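Local structure of octopine dehydrogenase (Pecten maximus, 3C7A) at residues Thr33-Ala36 with Asp37-Glu40; Val55-Lys58 with Asp59-Thr63; Val256-Ala259 with Ile260-Ala263. The protein catalyses the NADH-dependent reductive condensation of L-arginine with pyruvate to D-octopine, and the reverse oxidation of octopine with NAD(+). All coordinates share one frame; numbering follows the deposited sequence.

Interaction 1 of 3, residues Thr33-Ala36 with Asp37-Glu40; sequences TLFA and DEAE. With NAD (nicotinamide-adenine-dinucleotide), chain B.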
loop_
_atom_site.group_PDB
_atom_site.type_symbol
_atom_site.label_atom_id
_atom_site.label_comp_id
_atom_site.label_asym_id
_atom_site.label_seq_id
_atom_site.Cartn_x
_atom_site.Cartn_y
_atom_site.Cartn_z
ATOM N N THR A 33 -2.489 18.573 -6.254
ATOM C CA THR A 33 -3.719 17.802 -5.986
ATOM C C THR A 33 -4.773 18.000 -7.088
ATOM O O THR A 33 -4.996 19.122 -7.550
ATOM C CB THR A 33 -4.329 18.097 -4.577
ATOM O OG1 THR A 33 -5.637 17.515 -4.479
ATOM C CG2 THR A 33 -4.429 19.600 -4.305
ATOM N N LEU A 34 -5.416 16.904 -7.493
ATOM C CA LEU A 34 -6.348 16.914 -8.628
ATOM C C LEU A 34 -7.822 16.667 -8.256
ATOM O O LEU A 34 -8.655 16.418 -9.137
ATOM C CB LEU A 34 -5.900 15.899 -9.697
ATOM C CG LEU A 34 -4.501 16.003 -10.322
ATOM C CD1 LEU A 34 -4.158 14.724 -11.082
ATOM C CD2 LEU A 34 -4.364 17.223 -11.230
ATOM N N PHE A 35 -8.141 16.744 -6.965
ATOM C CA PHE A 35 -9.510 16.515 -6.483
ATOM C C PHE A 35 -10.337 17.807 -6.512
ATOM O O PHE A 35 -10.340 18.578 -5.549
ATOM C CB PHE A 35 -9.485 15.880 -5.081
ATOM C CG PHE A 35 -10.848 15.503 -4.538
ATOM C CD1 PHE A 35 -11.809 14.900 -5.351
ATOM C CD2 PHE A 35 -11.154 15.723 -3.198
ATOM C CE1 PHE A 35 -13.060 14.549 -4.842
ATOM C CE2 PHE A 35 -12.397 15.371 -2.677
ATOM C CZ PHE A 35 -13.355 14.782 -3.503
ATOM N N ALA A 36 -11.038 18.022 -7.628
ATOM C CA ALA A 36 -11.807 19.253 -7.879
ATOM C C ALA A 36 -10.962 20.517 -7.654
ATOM O O ALA A 36 -9.895 20.657 -8.258
ATOM C CB ALA A 36 -13.104 19.278 -7.048
ATOM N N ASP A 37 -11.429 21.418 -6.788
ATOM C CA ASP A 37 -10.706 22.662 -6.485
ATOM C C ASP A 37 -10.062 22.650 -5.086
ATOM O O ASP A 37 -10.070 23.665 -4.379
ATOM C CB ASP A 37 -11.631 23.881 -6.640
ATOM C CG ASP A 37 -12.258 23.981 -8.029
ATOM O OD1 ASP A 37 -11.513 24.123 -9.025
ATOM O OD2 ASP A 37 -13.504 23.935 -8.120
ATOM N N GLU A 38 -9.491 21.505 -4.703
ATOM C CA GLU A 38 -8.874 21.322 -3.379
ATOM C C GLU A 38 -7.657 22.230 -3.130
ATOM O O GLU A 38 -7.411 22.643 -1.991
ATOM C CB GLU A 38 -8.495 19.845 -3.159
ATOM C CG GLU A 38 -8.330 19.434 -1.691
ATOM C CD GLU A 38 -8.082 17.936 -1.501
ATOM O OE1 GLU A 38 -7.229 17.363 -2.214
ATOM O OE2 GLU A 38 -8.737 17.332 -0.625
ATOM N N ALA A 39 -6.910 22.537 -4.192
ATOM C CA ALA A 39 -5.711 23.383 -4.098
ATOM C C ALA A 39 -6.017 24.840 -3.729
ATOM O O ALA A 39 -5.292 25.446 -2.936
ATOM C CB ALA A 39 -4.898 23.313 -5.390
ATOM N N GLU A 40 -7.084 25.390 -4.309
ATOM C CA GLU A 40 -7.533 26.754 -3.995
ATOM C C GLU A 40 -8.063 26.882 -2.563
ATOM O O GLU A 40 -7.884 27.922 -1.924
ATOM C CB GLU A 40 -8.593 27.233 -4.995
ATOM C CG GLU A 40 -8.043 27.613 -6.369
ATOM C CD GLU A 40 -9.023 28.435 -7.195
ATOM O OE1 GLU A 40 -9.487 29.489 -6.706
ATOM O OE2 GLU A 40 -9.319 28.033 -8.339
HETATM P PA NAD B . -6.730 9.965 3.316
HETATM O O1A NAD B . -8.031 9.276 3.460
HETATM O O2A NAD B . -6.536 10.957 4.398
HETATM O O5B NAD B . -6.637 10.672 1.865
HETATM C C5B NAD B . -7.643 11.551 1.394
HETATM C C4B NAD B . -7.161 12.268 0.134
HETATM O O4B NAD B . -7.286 11.425 -1.000
HETATM C C3B NAD B . -7.968 13.521 -0.185
HETATM O O3B NAD B . -7.400 14.683 0.373
HETATM C C2B NAD B . -7.978 13.572 -1.701
HETATM O O2B NAD B . -6.903 14.338 -2.199
HETATM C C1B NAD B . -7.809 12.120 -2.120
HETATM N N9A NAD B . -9.137 11.596 -2.503
HETATM C C8A NAD B . -10.054 11.017 -1.658
HETATM N N7A NAD B . -11.152 10.680 -2.371
HETATM C C5A NAD B . -10.955 11.035 -3.660
HETATM C C6A NAD B . -11.756 10.913 -4.792
HETATM N N6A NAD B . -13.043 10.601 -4.650
HETATM N N1A NAD B . -11.285 11.373 -6.011
HETATM C C2A NAD B . -10.029 11.948 -6.097
HETATM N N3A NAD B . -9.242 12.065 -4.963
HETATM C C4A NAD B . -9.694 11.614 -3.761
HETATM O O3 NAD B . -5.551 8.854 3.296
HETATM P PN NAD B . -4.303 8.874 4.324
HETATM O O1N NAD B . -4.837 8.821 5.704
HETATM O O2N NAD B . -3.381 9.969 3.940
HETATM O O5D NAD B . -3.558 7.466 4.063
HETATM C C5D NAD B . -3.046 7.078 2.804
HETATM C C4D NAD B . -2.834 5.562 2.773
HETATM O O4D NAD B . -2.015 5.136 3.854
HETATM C C3D NAD B . -4.153 4.806 2.879
HETATM O O3D NAD B . -4.185 3.788 1.904
HETATM C C2D NAD B . -4.141 4.219 4.281
HETATM O O2D NAD B . -4.785 2.966 4.325
HETATM C C1D NAD B . -2.654 4.115 4.607
HETATM N N1N NAD B . -2.354 4.227 6.056
HETATM C C2N NAD B . -2.799 5.291 6.806
HETATM C C3N NAD B . -2.498 5.377 8.170
HETATM C C7N NAD B . -2.771 6.652 8.926
HETATM O O7N NAD B . -2.566 6.690 10.242
HETATM N N7N NAD B . -3.240 7.791 8.237
HETATM C C4N NAD B . -1.738 4.366 8.765
HETATM C C5N NAD B . -1.286 3.292 8.000
HETATM C C6N NAD B . -1.602 3.239 6.642
HETATM O O HOH W 1 -7.437 21.076 -7.060
#

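Interaction 2 of 3, residues Val55-Lys58 with Asp59-Thr63; sequences VNEK and DGTQT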
loop_
_atom_site.group_PDB
_atom_site.type_symbol
_atom_site.label_atom_id
_atom_site.label_comp_id
_atom_site.label_asym_id
_atom_site.label_seq_id
_atom_site.Cartn_x
_atom_site.Cartn_y
_atom_site.Cartn_z
ATOM N N VAL A 55 4.505 16.677 17.171
ATOM C CA VAL A 55 5.064 15.327 17.316
ATOM C C VAL A 55 5.084 14.855 18.777
ATOM O O VAL A 55 5.718 15.479 19.632
ATOM C CB VAL A 55 6.495 15.231 16.705
ATOM C CG1 VAL A 55 7.070 13.827 16.866
ATOM C CG2 VAL A 55 6.487 15.629 15.231
ATOM N N ASN A 56 4.385 13.753 19.046
ATOM C CA ASN A 56 4.398 13.113 20.363
ATOM C C ASN A 56 5.639 12.240 20.542
ATOM O O ASN A 56 5.913 11.363 19.718
ATOM C CB ASN A 56 3.129 12.283 20.577
ATOM C CG ASN A 56 1.899 13.140 20.825
ATOM O OD1 ASN A 56 1.833 13.887 21.803
ATOM N ND2 ASN A 56 0.910 13.025 19.945
ATOM N N GLU A 57 6.379 12.484 21.621
ATOM C CA GLU A 57 7.641 11.786 21.880
ATOM C C GLU A 57 7.475 10.624 22.865
ATOM O O GLU A 57 6.391 10.413 23.417
ATOM C CB GLU A 57 8.713 12.767 22.380
ATOM C CG GLU A 57 8.943 13.998 21.490
ATOM C CD GLU A 57 9.788 13.721 20.249
ATOM O OE1 GLU A 57 10.097 12.545 19.955
ATOM O OE2 GLU A 57 10.149 14.700 19.558
ATOM N N LYS A 58 8.557 9.876 23.077
ATOM C CA LYS A 58 8.553 8.718 23.977
ATOM C C LYS A 58 8.552 9.109 25.458
ATOM O O LYS A 58 8.124 8.326 26.309
ATOM C CB LYS A 58 9.742 7.795 23.674
ATOM C CG LYS A 58 9.755 7.206 22.258
ATOM C CD LYS A 58 8.688 6.123 22.053
ATOM C CE LYS A 58 9.093 4.786 22.669
ATOM N NZ LYS A 58 10.285 4.188 21.999
ATOM N N ASP A 59 9.035 10.315 25.754
ATOM C CA ASP A 59 9.066 10.842 27.120
ATOM C C ASP A 59 7.670 11.186 27.635
ATOM O O ASP A 59 7.375 11.009 28.819
ATOM C CB ASP A 59 9.947 12.095 27.195
ATOM C CG ASP A 59 11.410 11.811 26.896
ATOM O OD1 ASP A 59 11.918 10.741 27.296
ATOM O OD2 ASP A 59 12.059 12.676 26.269
ATOM N N GLY A 60 6.822 11.678 26.735
ATOM C CA GLY A 60 5.513 12.215 27.095
ATOM C C GLY A 60 5.406 13.684 26.723
ATOM O O GLY A 60 4.353 14.301 26.891
ATOM N N THR A 61 6.510 14.234 26.216
ATOM C CA THR A 61 6.585 15.631 25.776
ATOM C C THR A 61 6.155 15.788 24.312
ATOM O O THR A 61 5.882 14.796 23.630
ATOM C CB THR A 61 8.011 16.207 25.962
ATOM O OG1 THR A 61 8.971 15.321 25.374
ATOM C CG2 THR A 61 8.333 16.392 27.442
ATOM N N GLN A 62 6.094 17.035 23.844
ATOM C CA GLN A 62 5.691 17.347 22.468
ATOM C C GLN A 62 6.635 18.350 21.798
ATOM O O GLN A 62 7.134 19.273 22.446
ATOM C CB GLN A 62 4.251 17.877 22.429
ATOM C CG GLN A 62 3.181 16.835 22.752
ATOM C CD GLN A 62 1.759 17.356 22.582
ATOM O OE1 GLN A 62 1.512 18.562 22.624
ATOM N NE2 GLN A 62 0.815 16.439 22.395
ATOM N N THR A 63 6.864 18.161 20.498
ATOM C CA THR A 63 7.730 19.042 19.703
ATOM C C THR A 63 6.967 19.612 18.499
ATOM O O THR A 63 6.203 18.895 17.848
ATOM C CB THR A 63 9.000 18.295 19.211
ATOM O OG1 THR A 63 9.548 17.508 20.277
ATOM C CG2 THR A 63 10.061 19.274 18.719
HETATM O O HOH W 2 4.387 12.521 23.881
#

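Interaction 3 of 3, residues Val256-Ala259 with Ile260-Ala263; sequences VANA and IMAA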
loop_
_atom_site.group_PDB
_atom_site.type_symbol
_atom_site.label_atom_id
_atom_site.label_comp_id
_atom_site.label_asym_id
_atom_site.label_seq_id
_atom_site.Cartn_x
_atom_site.Cartn_y
_atom_site.Cartn_z
ATOM N N VAL A 256 4.258 -20.428 -4.629
ATOM C CA VAL A 256 4.404 -19.527 -5.780
ATOM C C VAL A 256 5.847 -19.020 -5.932
ATOM O O VAL A 256 6.385 -18.989 -7.044
ATOM C CB VAL A 256 3.398 -18.336 -5.708
ATOM C CG1 VAL A 256 3.599 -17.365 -6.869
ATOM C CG2 VAL A 256 1.961 -18.846 -5.702
ATOM N N ALA A 257 6.462 -18.639 -4.813
ATOM C CA ALA A 257 7.834 -18.125 -4.800
ATOM C C ALA A 257 8.869 -19.155 -5.270
ATOM O O ALA A 257 9.787 -18.814 -6.023
ATOM C CB ALA A 257 8.191 -17.597 -3.412
ATOM N N ASN A 258 8.713 -20.405 -4.828
ATOM C CA ASN A 258 9.615 -21.499 -5.209
ATOM C C ASN A 258 9.553 -21.857 -6.697
ATOM O O ASN A 258 10.563 -22.253 -7.286
ATOM C CB ASN A 258 9.347 -22.752 -4.361
ATOM C CG ASN A 258 9.885 -22.636 -2.939
ATOM O OD1 ASN A 258 10.866 -21.936 -2.681
ATOM N ND2 ASN A 258 9.248 -23.342 -2.012
ATOM N N ALA A 259 8.369 -21.718 -7.290
ATOM C CA ALA A 259 8.155 -22.021 -8.709
ATOM C C ALA A 259 8.815 -21.002 -9.646
ATOM O O ALA A 259 9.290 -21.367 -10.725
ATOM C CB ALA A 259 6.665 -22.138 -9.009
ATOM N N ILE A 260 8.835 -19.737 -9.230
ATOM C CA ILE A 260 9.451 -18.655 -10.011
ATOM C C ILE A 260 10.980 -18.792 -10.058
ATOM O O ILE A 260 11.591 -18.604 -11.115
ATOM C CB ILE A 260 9.035 -17.246 -9.482
ATOM C CG1 ILE A 260 7.517 -17.050 -9.611
ATOM C CG2 ILE A 260 9.784 -16.130 -10.224
ATOM C CD1 ILE A 260 6.953 -15.903 -8.779
ATOM N N MET A 261 11.580 -19.128 -8.915
ATOM C CA MET A 261 13.035 -19.281 -8.797
ATOM C C MET A 261 13.587 -20.447 -9.624
ATOM O O MET A 261 14.696 -20.364 -10.159
ATOM C CB MET A 261 13.453 -19.433 -7.328
ATOM C CG MET A 261 13.401 -18.141 -6.516
ATOM S SD MET A 261 14.177 -18.264 -4.885
ATOM C CE MET A 261 12.944 -19.187 -3.969
ATOM N N ALA A 262 12.809 -21.524 -9.725
ATOM C CA ALA A 262 13.201 -22.706 -10.495
ATOM C C ALA A 262 13.123 -22.477 -12.007
ATOM O O ALA A 262 13.943 -23.002 -12.764
ATOM C CB ALA A 262 12.351 -23.908 -10.093
ATOM N N ALA A 263 12.136 -21.692 -12.436
ATOM C CA ALA A 263 11.909 -21.427 -13.858
ATOM C C ALA A 263 12.757 -20.276 -14.403
ATOM O O ALA A 263 13.102 -20.263 -15.588
ATOM C CB ALA A 263 10.430 -21.172 -14.119
#

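Interaction 1 of 3, residues Thr33-Ala36 with Asp37-Glu40
Two hydroxyls grip OE1 of E38: OG1 of T33 donates to it at 2.8 Å, and the adenosine ribose of NAD donates from O2B at 3.0 Å. The threonine bond arrives on the anti lone pair of the carboxylate oxygen, away from OE2, and the two side chains cross at about a right angle. OE2 lies 3.1 Å from ribose O3B, so the carboxylate faces both hydroxyls of the sugar. E38 gets there because its CG stands anti to the backbone N (chi1 -159°) and the chain runs on extended toward the coenzyme. T33 thus acts as a second-shell residue and probably limits how the carboxylate can turn.

This is a variant of the Rossmann-fold theme of an acid after the second strand binding the ribose of NAD; such a carboxylate is generally ill suited to the extra phosphate of NADP. Here the acid has moved on to the start of helix 38-46, in the experimentally established NADH site F35-E38. F35 lays one ring face over the adenine, CD1 coming within 3.5 Å of C2A of NAD, while OE2 of E38 lies at the ring edge. A type II' turn from F35 to E38 leads into the helix, closed by a bond from E38 N to F35 O at 3.2 Å. A water held by the carbonyls of T33 and A36 accepts from A39 N, bridging the loop to the first helical turn. CG2 of T33 packs 3.9 Å from CB of A39, an apolar contact between the same two parts.

Interaction 2 of 3, residues Val55-Lys58 with Asp59-Thr63
CG of E57 stands anti to the carbonyl carbon (chi1 -53°), and a bend at chi2 (-78°) turns the carboxylate back along the hairpin to T63. There OG1 of T63, itself set beside its backbone N, donates to OE2 of E57 at 3.0 Å, on the anti lone pair, and the two side chains cross obliquely. The bond spans from the loop to the returning strand, and CG of E57 packs against the same hydroxyl.

N56 and Q62 form a second side-chain link. They are partners in a non-hydrogen-bonded pair, lie side by side and point the same way, with their amide planes 50° apart. NE2 of Q62 gives a fairly straight bond of 2.8 Å to OD1 of N56; the acceptor lies near the plane of the Q62 amide, whereas the donor is tilted from the plane of the N56 carbonyl. ND2 of N56 is engaged by V159 O and E158 OE2, so both OD1 and ND2 are held, which probably fixes the rotation of the amide.

The backbone frames these links as an antiparallel beta hairpin. V55 and T63 are a hydrogen-bonded pair, V55 N reaching T63 O at 2.9 Å and T63 N reaching V55 O at 3.0 Å. Nearer the turn, E57 N donates to T61 O, and a water donates to both T61 O and E57 O. G60 has a positive phi, at which a side chain would jam against the preceding carbonyl oxygen.

The hairpin stands at the protein surface, where strand 51-56 pairs on one side with strand 62-67 and also runs parallel to strand 156-171, to which N56 is tied.

Interaction 3 of 3, residues Val256-Ala259 with Ile260-Ala263
V256 and I260 lie side by side on the helix and point the same way, one turn apart, with CG1 of V256 reaching CD1 of I260 at 4.1 Å. The isoleucine holds CG1 anti to its carbonyl carbon (chi1 -62°), which carries that branch back over the preceding turn, where CG1 of I260 also rests 3.4 Å from V256 O. N258 and M261 are set differently: their side chains meet at a slant, and the bent end of the methionine brings CE to within 3.7 Å of OD1 of N258. The same methyl lies close to A257 O.

All eight residues belong to the last two turns of the long helix 240-263, in the alpha-helical domain of the opine dehydrogenases. Its i to i+4 bonds are all weak here, from 3.3 Å for A263 N to A259 O up to 3.4 Å for I260 N to V256 O. An alanine in place of I260 lacks CG1, CG2 and CD1, and this would probably leave CG1 of V256 without this apolar neighbour and open a gap beside it. Beyond the helix, A259 touches V346 and M261 touches L269, both in loops.

In the fold
From the N terminus, interaction 1 comes first, closing the turn that joins strand 27-32 to helix 38-46 beside the coenzyme. The chain then passes through that helix into strand 51-56, and interaction 2 closes the hairpin with strand 62-67; their centres lie about 33 Å apart. Interaction 3 follows much later, at the C-terminal end of helix 240-263, and closes no loop, only successive turns of one helix. None nests within or crosses another. Interaction 1 lies in the NADH site, and the hairpin of interaction 2 probably belongs to the same nucleotide-binding part, whereas 256-263 lies across the chain's centre from each, in the alpha-helical domain, centred about 45 Å from the centre of interaction 1.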